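Local coordinates for protein toxin-antitoxin system toxin HepN family (Shewanella oneidensis MR-1, PDB 6M6U) that acts as a bacteriostatic toxin that cleaves mRNA, probably endonucleolytically, and is neutralised by its cognate antitoxin MntA, mostly through tri-AMPylation, at residues D3-K8 against A54-R59; K17-V22 against H118-F123; L75-Q78 against T83-L86; V94-I99 against Q105-D110. All blocks are in the same frame, centred on the assembly; numbering follows the deposited sequence.

How the contacts relate
Contacts 1 and 2 are buried, and both anchor helix 3-23, near its start against helix 33-60 and further along against the start of helix 120-131. Contacts 3 and 4 lie at the surface; both involve helix 84-102, with centres about 23 Å apart. The chemistry follows position: contact 1 sets isoleucines against a histidine ring, contact 2 gathers aliphatic groups round one leucine, contact 3 is little more than an alanine methyl beside a glutamine, and contact 4 is an aliphatic cluster that includes Ile99 of the RX(4)HXY motif. Contact 3 touches both contact 1, through Leu76 and Ala54, and contact 2, through Leu86 and Asp122.

Contact 1 (D3-K8 against A54-R59); sequences DIIINK and ANHINR
In the all-helical HEPN fold, the 3-8 and 54-59 segments of helices 3-23 and 33-60 run nearly antiparallel, and here Ile4 and Ile5 of the first meet His56 and Ile57 of the second. The axes of the two short segments approach to 10.6 Å and make an angle of 162°, a separation bridged by side chains alone. The imidazole of His56 is the centre of the contact. Its CG is anti to the backbone N (chi1 172°), which swings the ring out toward helix 3-23. Ile4 lays its CG2 methyl over one face, 4.2 Å from the ring centroid and displaced toward the rim: a CH-pi contact. The other branch of Ile4 approaches a ring nitrogen, with CD1 4.0 Å from His56 ND1. Ile5 comes in obliquely, its CD1 3.9 Å from His56 CD2, so the two isoleucines meet the two ring atoms bonded to CG.

Beyond the segments, Ile130 of helix 120-131 packs on both Ile5 and Ile57. The salt bridge of Lys8 with Asp52 ties the same two helices together further along. Arg59 reaches the antitoxin, its NH2 in a salt bridge with Asp100 of the MntA chain. Beside the histidine contact, Ile5 CD1 also touches Ile57 CD1, at 4.3 Å.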
loop_
_atom_site.group_PDB
_atom_site.type_symbol
_atom_site.label_atom_id
_atom_site.label_comp_id
_atom_site.label_asym_id
_atom_site.label_seq_id
_atom_site.Cartn_x
_atom_site.Cartn_y
_atom_site.Cartn_z
ATOM N N ASP B 3 -13.058 -2.423 -46.414
ATOM C CA ASP B 3 -14.356 -1.785 -46.213
ATOM C C ASP B 3 -14.225 -0.403 -45.583
ATOM O O ASP B 3 -15.062 0.471 -45.835
ATOM C CB ASP B 3 -15.260 -2.672 -45.357
ATOM C CG ASP B 3 -15.990 -3.718 -46.174
ATOM O OD1 ASP B 3 -15.996 -3.602 -47.418
ATOM O OD2 ASP B 3 -16.564 -4.652 -45.574
ATOM N N ILE B 4 -13.197 -0.186 -44.761
ATOM C CA ILE B 4 -12.982 1.138 -44.184
ATOM C C ILE B 4 -12.591 2.131 -45.272
ATOM O O ILE B 4 -13.113 3.250 -45.329
ATOM C CB ILE B 4 -11.922 1.074 -43.070
ATOM C CG1 ILE B 4 -12.570 0.658 -41.751
ATOM C CG2 ILE B 4 -11.207 2.410 -42.920
ATOM C CD1 ILE B 4 -11.589 0.511 -40.618
ATOM N N ILE B 5 -11.669 1.731 -46.150
ATOM C CA ILE B 5 -11.263 2.597 -47.251
ATOM C C ILE B 5 -12.462 2.940 -48.124
ATOM O O ILE B 5 -12.659 4.097 -48.508
ATOM C CB ILE B 5 -10.143 1.928 -48.071
ATOM C CG1 ILE B 5 -8.880 1.765 -47.226
ATOM C CG2 ILE B 5 -9.855 2.732 -49.329
ATOM C CD1 ILE B 5 -8.305 3.068 -46.741
ATOM N N ILE B 6 -13.297 1.942 -48.424
ATOM C CA ILE B 6 -14.424 2.142 -49.334
ATOM C C ILE B 6 -15.435 3.122 -48.745
ATOM O O ILE B 6 -15.923 4.021 -49.440
ATOM C CB ILE B 6 -15.073 0.786 -49.675
ATOM C CG1 ILE B 6 -14.134 -0.048 -50.558
ATOM C CG2 ILE B 6 -16.426 0.990 -50.341
ATOM C CD1 ILE B 6 -14.451 -1.536 -50.572
ATOM N N ASN B 7 -15.754 2.977 -47.456
ATOM C CA ASN B 7 -16.745 3.862 -46.847
ATOM C C ASN B 7 -16.215 5.283 -46.709
ATOM O O ASN B 7 -16.964 6.250 -46.898
ATOM C CB ASN B 7 -17.184 3.313 -45.490
ATOM C CG ASN B 7 -18.047 2.073 -45.619
ATOM O OD1 ASN B 7 -19.275 2.150 -45.588
ATOM N ND2 ASN B 7 -17.405 0.921 -45.777
ATOM N N LYS B 8 -14.929 5.436 -46.383
ATOM C CA LYS B 8 -14.358 6.775 -46.285
ATOM C C LYS B 8 -14.298 7.449 -47.652
ATOM O O LYS B 8 -14.533 8.660 -47.761
ATOM C CB LYS B 8 -12.971 6.717 -45.645
ATOM C CG LYS B 8 -12.967 6.190 -44.217
ATOM C CD LYS B 8 -13.870 7.010 -43.308
ATOM C CE LYS B 8 -13.960 6.383 -41.921
ATOM N NZ LYS B 8 -14.806 7.176 -40.985
ATOM N N ALA B 54 -5.628 7.689 -43.919
ATOM C CA ALA B 54 -4.199 7.754 -43.640
ATOM C C ALA B 54 -3.851 6.978 -42.375
ATOM O O ALA B 54 -2.949 6.131 -42.383
ATOM C CB ALA B 54 -3.764 9.213 -43.516
ATOM N N ASN B 55 -4.560 7.263 -41.273
ATOM C CA ASN B 55 -4.328 6.555 -40.016
ATOM C C ASN B 55 -4.468 5.049 -40.195
ATOM O O ASN B 55 -3.727 4.270 -39.585
ATOM C CB ASN B 55 -5.309 7.041 -38.947
ATOM C CG ASN B 55 -5.068 8.479 -38.535
ATOM O OD1 ASN B 55 -3.965 9.006 -38.687
ATOM N ND2 ASN B 55 -6.106 9.123 -37.999
ATOM N N HIS B 56 -5.425 4.626 -41.022
ATOM C CA HIS B 56 -5.654 3.203 -41.247
ATOM C C HIS B 56 -4.456 2.557 -41.933
ATOM O O HIS B 56 -3.952 1.520 -41.481
ATOM C CB HIS B 56 -6.928 3.021 -42.073
ATOM C CG HIS B 56 -7.169 1.617 -42.531
ATOM N ND1 HIS B 56 -7.736 0.656 -41.722
ATOM C CD2 HIS B 56 -6.946 1.018 -43.726
ATOM C CE1 HIS B 56 -7.842 -0.476 -42.393
ATOM N NE2 HIS B 56 -7.372 -0.284 -43.613
ATOM N N ILE B 57 -3.978 3.171 -43.020
ATOM C CA ILE B 57 -2.910 2.575 -43.817
ATOM C C ILE B 57 -1.601 2.535 -43.034
ATOM O O ILE B 57 -0.872 1.536 -43.074
ATOM C CB ILE B 57 -2.760 3.337 -45.148
ATOM C CG1 ILE B 57 -3.999 3.120 -46.020
ATOM C CG2 ILE B 57 -1.508 2.894 -45.885
ATOM C CD1 ILE B 57 -4.104 4.079 -47.171
ATOM N N ASN B 58 -1.286 3.610 -42.304
ATOM C CA ASN B 58 -0.065 3.626 -41.502
ATOM C C ASN B 58 -0.064 2.509 -40.464
ATOM O O ASN B 58 0.991 1.943 -40.152
ATOM C CB ASN B 58 0.105 4.984 -40.820
ATOM C CG ASN B 58 0.495 6.082 -41.797
ATOM O OD1 ASN B 58 1.324 5.873 -42.687
ATOM N ND2 ASN B 58 -0.107 7.257 -41.640
ATOM N N ARG B 59 -1.234 2.179 -39.913
ATOM C CA ARG B 59 -1.300 1.082 -38.952
ATOM C C ARG B 59 -1.328 -0.270 -39.655
ATOM O O ARG B 59 -0.623 -1.198 -39.242
ATOM C CB ARG B 59 -2.525 1.237 -38.048
ATOM C CG ARG B 59 -2.641 0.167 -36.964
ATOM C CD ARG B 59 -3.892 0.392 -36.130
ATOM N NE ARG B 59 -4.042 -0.567 -35.038
ATOM C CZ ARG B 59 -4.723 -1.707 -35.128
ATOM N NH1 ARG B 59 -5.313 -2.048 -36.265
ATOM N NH2 ARG B 59 -4.807 -2.511 -34.077
#

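Contact 2 (K17-V22 against H118-F123); sequences KRIQQV and HHLEDF
Leu120 makes the apolar part of this contact with a single methyl, CD1, which sits against both Ile19 and Gln20. Ile19 offers its CG2 branch, 4.1 Å from Leu120 CD1, and the two side chains meet at a slant. Gln20 lies antiparallel to the leucine and passes it lengthwise: its CG is also 4.1 Å from Leu120 CD1. Because the glutamine is extended beyond CG (chi2 160°), its stem runs along the leucine and carries the amide past it, NE2 coming to 4.2 Å from Leu120 CD1; Gln20 is exposed. Ile19 and Leu120, by contrast, are buried. Ile16, one turn before Gln20, also packs on Leu120, while Ile19 packs on Asn42 of helix 33-60.

In the helical HEPN fold this is where the chain, having left helix 109-118, turns into helix 120-131 and lays its beginning against helix 3-23. Polar interactions lie around that turn. His119 ND1 donates to Asp122 OD2 at 3.3 Å, a bond bent to 140°. It reaches the carboxylate on the syn side, 27° out of its plane, and the carboxylate oxygen also lies somewhat out of the imidazole plane. The backbone repeats the link, Asp122 N to His119 O at 3.0 Å. On helix 3-23, Arg18 NH2 forms a salt bridge with Asp37 of a second HepT subunit and a hydrogen bond with its Thr34.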
loop_
_atom_site.group_PDB
_atom_site.type_symbol
_atom_site.label_atom_id
_atom_site.label_comp_id
_atom_site.label_asym_id
_atom_site.label_seq_id
_atom_site.Cartn_x
_atom_site.Cartn_y
_atom_site.Cartn_z
ATOM N N LYS B 17 -19.791 16.765 -53.035
ATOM C CA LYS B 17 -21.037 17.156 -53.690
ATOM C C LYS B 17 -21.870 18.060 -52.790
ATOM O O LYS B 17 -22.476 19.026 -53.266
ATOM C CB LYS B 17 -21.841 15.925 -54.107
ATOM C CG LYS B 17 -21.154 15.052 -55.146
ATOM C CD LYS B 17 -22.167 14.398 -56.086
ATOM C CE LYS B 17 -22.989 13.327 -55.384
ATOM N NZ LYS B 17 -22.167 12.142 -54.992
ATOM N N ARG B 18 -21.907 17.768 -51.485
ATOM C CA ARG B 18 -22.583 18.661 -50.549
ATOM C C ARG B 18 -21.977 20.060 -50.578
ATOM O O ARG B 18 -22.701 21.053 -50.440
ATOM C CB ARG B 18 -22.529 18.085 -49.131
ATOM C CG ARG B 18 -23.549 16.991 -48.861
ATOM C CD ARG B 18 -24.959 17.546 -48.941
ATOM N NE ARG B 18 -25.190 18.585 -47.941
ATOM C CZ ARG B 18 -26.065 19.577 -48.079
ATOM N NH1 ARG B 18 -26.792 19.677 -49.184
ATOM N NH2 ARG B 18 -26.209 20.477 -47.114
ATOM N N ILE B 19 -20.661 20.164 -50.777
ATOM C CA ILE B 19 -20.015 21.474 -50.843
ATOM C C ILE B 19 -20.341 22.167 -52.160
ATOM O O ILE B 19 -20.691 23.352 -52.184
ATOM C CB ILE B 19 -18.493 21.344 -50.641
ATOM C CG1 ILE B 19 -18.170 20.973 -49.189
ATOM C CG2 ILE B 19 -17.782 22.636 -51.041
ATOM C CD1 ILE B 19 -16.962 20.072 -49.033
ATOM N N GLN B 20 -20.229 21.441 -53.277
ATOM C CA GLN B 20 -20.550 22.029 -54.574
ATOM C C GLN B 20 -22.015 22.441 -54.650
ATOM O O GLN B 20 -22.343 23.500 -55.201
ATOM C CB GLN B 20 -20.204 21.047 -55.692
ATOM C CG GLN B 20 -18.705 20.874 -55.894
ATOM C CD GLN B 20 -18.349 19.597 -56.627
ATOM O OE1 GLN B 20 -19.180 18.701 -56.786
ATOM N NE2 GLN B 20 -17.101 19.504 -57.075
ATOM N N GLN B 21 -22.907 21.629 -54.083
ATOM C CA GLN B 21 -24.334 21.934 -54.145
ATOM C C GLN B 21 -24.690 23.132 -53.270
ATOM O O GLN B 21 -25.480 23.990 -53.677
ATOM C CB GLN B 21 -25.141 20.703 -53.735
ATOM C CG GLN B 21 -26.634 20.928 -53.609
ATOM C CD GLN B 21 -27.406 19.623 -53.623
ATOM O OE1 GLN B 21 -28.458 19.500 -52.992
ATOM N NE2 GLN B 21 -26.881 18.641 -54.354
ATOM N N VAL B 22 -24.118 23.208 -52.067
ATOM C CA VAL B 22 -24.462 24.286 -51.145
ATOM C C VAL B 22 -23.813 25.596 -51.573
ATOM O O VAL B 22 -24.401 26.673 -51.422
ATOM C CB VAL B 22 -24.071 23.892 -49.707
ATOM C CG1 VAL B 22 -24.130 25.098 -48.777
ATOM C CG2 VAL B 22 -24.992 22.798 -49.198
ATOM N N HIS B 118 -10.817 25.424 -56.504
ATOM C CA HIS B 118 -9.601 24.903 -57.112
ATOM C C HIS B 118 -8.933 23.750 -56.378
ATOM O O HIS B 118 -8.011 23.149 -56.944
ATOM C CB HIS B 118 -8.565 26.028 -57.275
ATOM C CG HIS B 118 -9.011 27.129 -58.183
ATOM N ND1 HIS B 118 -8.964 28.459 -57.822
ATOM C CD2 HIS B 118 -9.512 27.099 -59.441
ATOM C CE1 HIS B 118 -9.421 29.200 -58.816
ATOM N NE2 HIS B 118 -9.759 28.399 -59.810
ATOM N N HIS B 119 -9.346 23.415 -55.156
ATOM C CA HIS B 119 -8.616 22.423 -54.380
ATOM C C HIS B 119 -9.446 21.226 -53.945
ATOM O O HIS B 119 -8.890 20.303 -53.340
ATOM C CB HIS B 119 -7.969 23.085 -53.157
ATOM C CG HIS B 119 -6.790 23.939 -53.503
ATOM N ND1 HIS B 119 -5.496 23.590 -53.179
ATOM C CD2 HIS B 119 -6.707 25.114 -54.171
ATOM C CE1 HIS B 119 -4.668 24.520 -53.620
ATOM N NE2 HIS B 119 -5.377 25.456 -54.225
ATOM N N LEU B 120 -10.743 21.189 -54.255
ATOM C CA LEU B 120 -11.505 19.967 -54.026
ATOM C C LEU B 120 -10.940 18.796 -54.818
ATOM O O LEU B 120 -11.206 17.639 -54.470
ATOM C CB LEU B 120 -12.978 20.183 -54.377
ATOM C CG LEU B 120 -13.708 21.205 -53.502
ATOM C CD1 LEU B 120 -15.192 21.270 -53.839
ATOM C CD2 LEU B 120 -13.499 20.886 -52.025
ATOM N N GLU B 121 -10.154 19.075 -55.863
ATOM C CA GLU B 121 -9.513 18.013 -56.634
ATOM C C GLU B 121 -8.474 17.258 -55.814
ATOM O O GLU B 121 -8.176 16.100 -56.124
ATOM C CB GLU B 121 -8.863 18.593 -57.891
ATOM C CG GLU B 121 -9.777 18.655 -59.110
ATOM C CD GLU B 121 -10.752 19.822 -59.076
ATOM O OE1 GLU B 121 -11.545 19.953 -60.032
ATOM O OE2 GLU B 121 -10.725 20.609 -58.106
ATOM N N ASP B 122 -7.902 17.894 -54.785
ATOM C CA ASP B 122 -6.938 17.203 -53.931
ATOM C C ASP B 122 -7.576 16.005 -53.239
ATOM O O ASP B 122 -6.978 14.926 -53.175
ATOM C CB ASP B 122 -6.354 18.169 -52.898
ATOM C CG ASP B 122 -5.569 19.303 -53.534
ATOM O OD1 ASP B 122 -5.137 19.152 -54.697
ATOM O OD2 ASP B 122 -5.380 20.343 -52.867
ATOM N N PHE B 123 -8.793 16.178 -52.719
ATOM C CA PHE B 123 -9.532 15.054 -52.155
ATOM C C PHE B 123 -9.744 13.957 -53.189
ATOM O O PHE B 123 -9.575 12.770 -52.891
ATOM C CB PHE B 123 -10.878 15.530 -51.610
ATOM C CG PHE B 123 -10.773 16.448 -50.426
ATOM C CD1 PHE B 123 -9.938 16.142 -49.363
ATOM C CD2 PHE B 123 -11.514 17.620 -50.377
ATOM C CE1 PHE B 123 -9.844 16.983 -48.272
ATOM C CE2 PHE B 123 -11.425 18.469 -49.286
ATOM C CZ PHE B 123 -10.585 18.148 -48.232
#

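Contact 3 (L75-Q78 against T83-L86); sequences LLAQ and TQPL
Ala77 and Gln84 touch where helix 69-78 ends and helix 84-102 begins, a helix-loop-helix turn joined by the short loop 79-83, which ends on the N-cap Thr83. The close part is small. Ala77 points its methyl at the start of the next helix, and CB lies 3.7 Å from Gln84 OE1. The backbones run close here, the CA atoms of Ala77 and Gln84 being 5.6 Å apart. The glutamine reaches the methyl by bending: CG starts anti to the backbone N, but the chain folds at chi2 (74°) and brings the amide oxygen back to the alanine. This is van der Waals contact between a carbonyl oxygen and a methyl group, without the bond a donor would give.

On the looser side Thr83 O only grazes Ala77 CB, at 4.4 Å; Gln84, though it makes the close touch, is itself exposed to solvent, as is Thr83. What orders this side is internal to the second segment. Thr83 caps helix 84-102, its OG1 accepting from Leu86 N at 3.0 Å in a nearly straight bond (164°). Pro85 fits the same first turn, where a residue without a backbone N-H costs no helical hydrogen bond. On the first helix, the carbonyl of Leu75 is taken by the ND2 of Asn79.

Leucines flanking the turn tie it to the rest of the fold: Leu76 packs on Ala54 and Ile57 of helix 33-60, and Leu86 packs on Asp122 and Gln125 of helix 120-131.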
loop_
_atom_site.group_PDB
_atom_site.type_symbol
_atom_site.label_atom_id
_atom_site.label_comp_id
_atom_site.label_asym_id
_atom_site.label_seq_id
_atom_site.Cartn_x
_atom_site.Cartn_y
_atom_site.Cartn_z
ATOM N N LEU B 75 3.771 10.609 -43.211
ATOM C CA LEU B 75 4.270 9.235 -43.232
ATOM C C LEU B 75 3.899 8.522 -44.528
ATOM O O LEU B 75 4.678 7.711 -45.041
ATOM C CB LEU B 75 3.746 8.452 -42.028
ATOM C CG LEU B 75 4.316 8.826 -40.653
ATOM C CD1 LEU B 75 3.742 7.921 -39.567
ATOM C CD2 LEU B 75 5.840 8.753 -40.648
ATOM N N LEU B 76 2.708 8.794 -45.069
ATOM C CA LEU B 76 2.343 8.208 -46.357
ATOM C C LEU B 76 3.268 8.692 -47.467
ATOM O O LEU B 76 3.598 7.932 -48.387
ATOM C CB LEU B 76 0.894 8.538 -46.708
ATOM C CG LEU B 76 -0.206 8.033 -45.773
ATOM C CD1 LEU B 76 -1.542 8.618 -46.198
ATOM C CD2 LEU B 76 -0.261 6.509 -45.778
ATOM N N ALA B 77 3.692 9.957 -47.400
ATOM C CA ALA B 77 4.547 10.510 -48.446
ATOM C C ALA B 77 5.959 9.943 -48.368
ATOM O O ALA B 77 6.574 9.652 -49.400
ATOM C CB ALA B 77 4.573 12.036 -48.353
ATOM N N GLN B 78 6.494 9.782 -47.153
ATOM C CA GLN B 78 7.823 9.198 -47.001
ATOM C C GLN B 78 7.872 7.752 -47.474
ATOM O O GLN B 78 8.951 7.262 -47.830
ATOM C CB GLN B 78 8.285 9.288 -45.545
ATOM C CG GLN B 78 8.120 10.667 -44.937
ATOM C CD GLN B 78 8.610 10.736 -43.506
ATOM O OE1 GLN B 78 7.981 10.197 -42.595
ATOM N NE2 GLN B 78 9.732 11.415 -43.298
ATOM N N THR B 83 2.195 11.494 -53.337
ATOM C CA THR B 83 3.264 12.400 -53.723
ATOM C C THR B 83 3.496 13.433 -52.627
ATOM O O THR B 83 2.601 13.750 -51.840
ATOM C CB THR B 83 2.920 13.100 -55.036
ATOM O OG1 THR B 83 1.869 14.045 -54.810
ATOM C CG2 THR B 83 2.460 12.084 -56.070
ATOM N N GLN B 84 4.726 13.943 -52.568
ATOM C CA GLN B 84 5.010 15.052 -51.662
ATOM C C GLN B 84 4.134 16.271 -51.930
ATOM O O GLN B 84 3.699 16.906 -50.953
ATOM C CB GLN B 84 6.499 15.421 -51.737
ATOM C CG GLN B 84 6.923 16.468 -50.723
ATOM C CD GLN B 84 7.001 15.908 -49.318
ATOM O OE1 GLN B 84 7.092 14.695 -49.128
ATOM N NE2 GLN B 84 6.957 16.790 -48.323
ATOM N N PRO B 85 3.842 16.660 -53.180
ATOM C CA PRO B 85 2.894 17.774 -53.376
ATOM C C PRO B 85 1.505 17.502 -52.818
ATOM O O PRO B 85 0.940 18.364 -52.130
ATOM C CB PRO B 85 2.882 17.959 -54.906
ATOM C CG PRO B 85 3.544 16.740 -55.471
ATOM C CD PRO B 85 4.522 16.306 -54.439
ATOM N N LEU B 86 0.929 16.327 -53.095
ATOM C CA LEU B 86 -0.410 16.034 -52.590
ATOM C C LEU B 86 -0.419 15.961 -51.068
ATOM O O LEU B 86 -1.380 16.403 -50.426
ATOM C CB LEU B 86 -0.937 14.733 -53.197
ATOM C CG LEU B 86 -2.320 14.287 -52.711
ATOM C CD1 LEU B 86 -3.373 15.350 -53.004
ATOM C CD2 LEU B 86 -2.715 12.957 -53.329
#

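Contact 4 (V94-I99 against Q105-D110); sequences VGLRNI and QELNLD
Leu107 packs its CD1 methyl against Leu96 and Ile99, one turn apart on helix 84-102. Leu96 CD1 meets Leu107 CD1 at 3.7 Å, the side chains crossing at about a right angle. Ile99 uses its CG2 branch, anti to its own backbone N, and settles against the main chain too, 3.7 Å from Leu107 CA and 3.8 Å from Leu107 CD1. A looser touch, Ile99 CG2 to Glu106 C at 4.2 Å, extends the contact along the loop.

One shell out, Asn108 is the N-cap of helix 109-118, though its OD1 accepts only weakly from Asp110 N. Between Leu96 and Ile99, Arg97 and Asn98 open the RX(4)HXY motif. Arg97, an active-site residue by similarity, leaves the backbone on the side away from segment 105-110. Asn98 OD1 receives its NH1 at 2.8 Å, in the guanidinium plane, and Val94 CG1 covers one face of the group. Glu48 of helix 33-60 adds a salt bridge to NH2, and the two polar partners help orient the guanidinium.

The cluster joins the C-terminal half of helix 84-102 to the turn that leads into helix 109-118, with Val115 against Leu96, Val112 against Leu107, and Ile40 of helix 33-60 on Leu107.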
loop_
_atom_site.group_PDB
_atom_site.type_symbol
_atom_site.label_atom_id
_atom_site.label_comp_id
_atom_site.label_asym_id
_atom_site.label_seq_id
_atom_site.Cartn_x
_atom_site.Cartn_y
_atom_site.Cartn_z
ATOM N N VAL B 94 -6.084 20.575 -43.806
ATOM C CA VAL B 94 -6.316 20.393 -42.375
ATOM C C VAL B 94 -6.128 21.708 -41.634
ATOM O O VAL B 94 -6.934 22.072 -40.768
ATOM C CB VAL B 94 -5.386 19.297 -41.818
ATOM C CG1 VAL B 94 -5.619 19.115 -40.327
ATOM C CG2 VAL B 94 -5.594 17.985 -42.561
ATOM N N GLY B 95 -5.062 22.441 -41.961
ATOM C CA GLY B 95 -4.832 23.719 -41.310
ATOM C C GLY B 95 -5.959 24.702 -41.551
ATOM O O GLY B 95 -6.354 25.444 -40.646
ATOM N N LEU B 96 -6.496 24.720 -42.773
ATOM C CA LEU B 96 -7.641 25.575 -43.062
ATOM C C LEU B 96 -8.870 25.122 -42.287
ATOM O O LEU B 96 -9.641 25.955 -41.794
ATOM C CB LEU B 96 -7.931 25.581 -44.560
ATOM C CG LEU B 96 -9.113 26.461 -44.976
ATOM C CD1 LEU B 96 -8.864 27.911 -44.576
ATOM C CD2 LEU B 96 -9.373 26.346 -46.475
ATOM N N ARG B 97 -9.067 23.804 -42.173
ATOM C CA ARG B 97 -10.169 23.288 -41.368
ATOM C C ARG B 97 -10.079 23.798 -39.936
ATOM O O ARG B 97 -11.070 24.280 -39.377
ATOM C CB ARG B 97 -10.182 21.759 -41.395
ATOM C CG ARG B 97 -11.081 21.130 -40.330
ATOM C CD ARG B 97 -10.263 20.534 -39.191
ATOM N NE ARG B 97 -10.037 19.106 -39.384
ATOM C CZ ARG B 97 -9.165 18.385 -38.688
ATOM N NH1 ARG B 97 -8.417 18.955 -37.752
ATOM N NH2 ARG B 97 -9.035 17.088 -38.932
ATOM N N ASN B 98 -8.887 23.711 -39.334
ATOM C CA ASN B 98 -8.710 24.166 -37.958
ATOM C C ASN B 98 -9.089 25.633 -37.806
ATOM O O ASN B 98 -9.743 26.013 -36.829
ATOM C CB ASN B 98 -7.265 23.942 -37.504
ATOM C CG ASN B 98 -6.925 22.471 -37.329
ATOM O OD1 ASN B 98 -7.813 21.625 -37.229
ATOM N ND2 ASN B 98 -5.631 22.163 -37.280
ATOM N N ILE B 99 -8.687 26.473 -38.762
ATOM C CA ILE B 99 -9.047 27.886 -38.696
ATOM C C ILE B 99 -10.546 28.056 -38.894
ATOM O O ILE B 99 -11.223 28.712 -38.094
ATOM C CB ILE B 99 -8.248 28.699 -39.731
ATOM C CG1 ILE B 99 -6.747 28.616 -39.442
ATOM C CG2 ILE B 99 -8.713 30.152 -39.741
ATOM C CD1 ILE B 99 -5.892 29.309 -40.487
ATOM N N GLN B 105 -13.408 33.810 -36.641
ATOM C CA GLN B 105 -13.217 35.255 -36.702
ATOM C C GLN B 105 -11.916 35.622 -37.402
ATOM O O GLN B 105 -11.804 36.718 -37.963
ATOM C CB GLN B 105 -13.256 35.847 -35.294
ATOM C CG GLN B 105 -14.633 35.813 -34.646
ATOM C CD GLN B 105 -15.571 36.873 -35.202
ATOM O OE1 GLN B 105 -15.353 38.071 -35.013
ATOM N NE2 GLN B 105 -16.617 36.435 -35.892
ATOM N N GLU B 106 -10.927 34.729 -37.388
ATOM C CA GLU B 106 -9.685 34.942 -38.120
ATOM C C GLU B 106 -9.680 34.278 -39.489
ATOM O O GLU B 106 -8.696 34.412 -40.224
ATOM C CB GLU B 106 -8.491 34.439 -37.303
ATOM C CG GLU B 106 -8.136 35.325 -36.125
ATOM C CD GLU B 106 -8.274 36.799 -36.451
ATOM O OE1 GLU B 106 -9.098 37.476 -35.800
ATOM O OE2 GLU B 106 -7.567 37.278 -37.365
ATOM N N LEU B 107 -10.745 33.568 -39.849
ATOM C CA LEU B 107 -10.796 32.914 -41.146
ATOM C C LEU B 107 -10.852 33.948 -42.258
ATOM O O LEU B 107 -11.612 34.920 -42.192
ATOM C CB LEU B 107 -12.009 31.990 -41.235
ATOM C CG LEU B 107 -12.168 31.220 -42.549
ATOM C CD1 LEU B 107 -10.961 30.332 -42.795
ATOM C CD2 LEU B 107 -13.452 30.402 -42.543
ATOM N N ASN B 108 -10.027 33.744 -43.280
ATOM C CA ASN B 108 -10.113 34.529 -44.503
ATOM C C ASN B 108 -11.028 33.779 -45.460
ATOM O O ASN B 108 -10.638 32.759 -46.038
ATOM C CB ASN B 108 -8.736 34.763 -45.116
ATOM C CG ASN B 108 -8.764 35.818 -46.203
ATOM O OD1 ASN B 108 -8.944 35.509 -47.381
ATOM N ND2 ASN B 108 -8.605 37.077 -45.808
ATOM N N LEU B 109 -12.250 34.288 -45.623
ATOM C CA LEU B 109 -13.269 33.572 -46.377
ATOM C C LEU B 109 -12.882 33.363 -47.835
ATOM O O LEU B 109 -13.469 32.503 -48.501
ATOM C CB LEU B 109 -14.594 34.326 -46.285
ATOM C CG LEU B 109 -15.852 33.480 -46.118
ATOM C CD1 LEU B 109 -15.636 32.388 -45.076
ATOM C CD2 LEU B 109 -17.004 34.379 -45.723
ATOM N N ASP B 110 -11.901 34.116 -48.346
ATOM C CA ASP B 110 -11.514 33.981 -49.745
ATOM C C ASP B 110 -10.664 32.742 -49.999
ATOM O O ASP B 110 -10.695 32.194 -51.108
ATOM C CB ASP B 110 -10.763 35.229 -50.210
ATOM C CG ASP B 110 -11.681 36.424 -50.400
ATOM O OD1 ASP B 110 -12.807 36.235 -50.912
ATOM O OD2 ASP B 110 -11.278 37.552 -50.044
#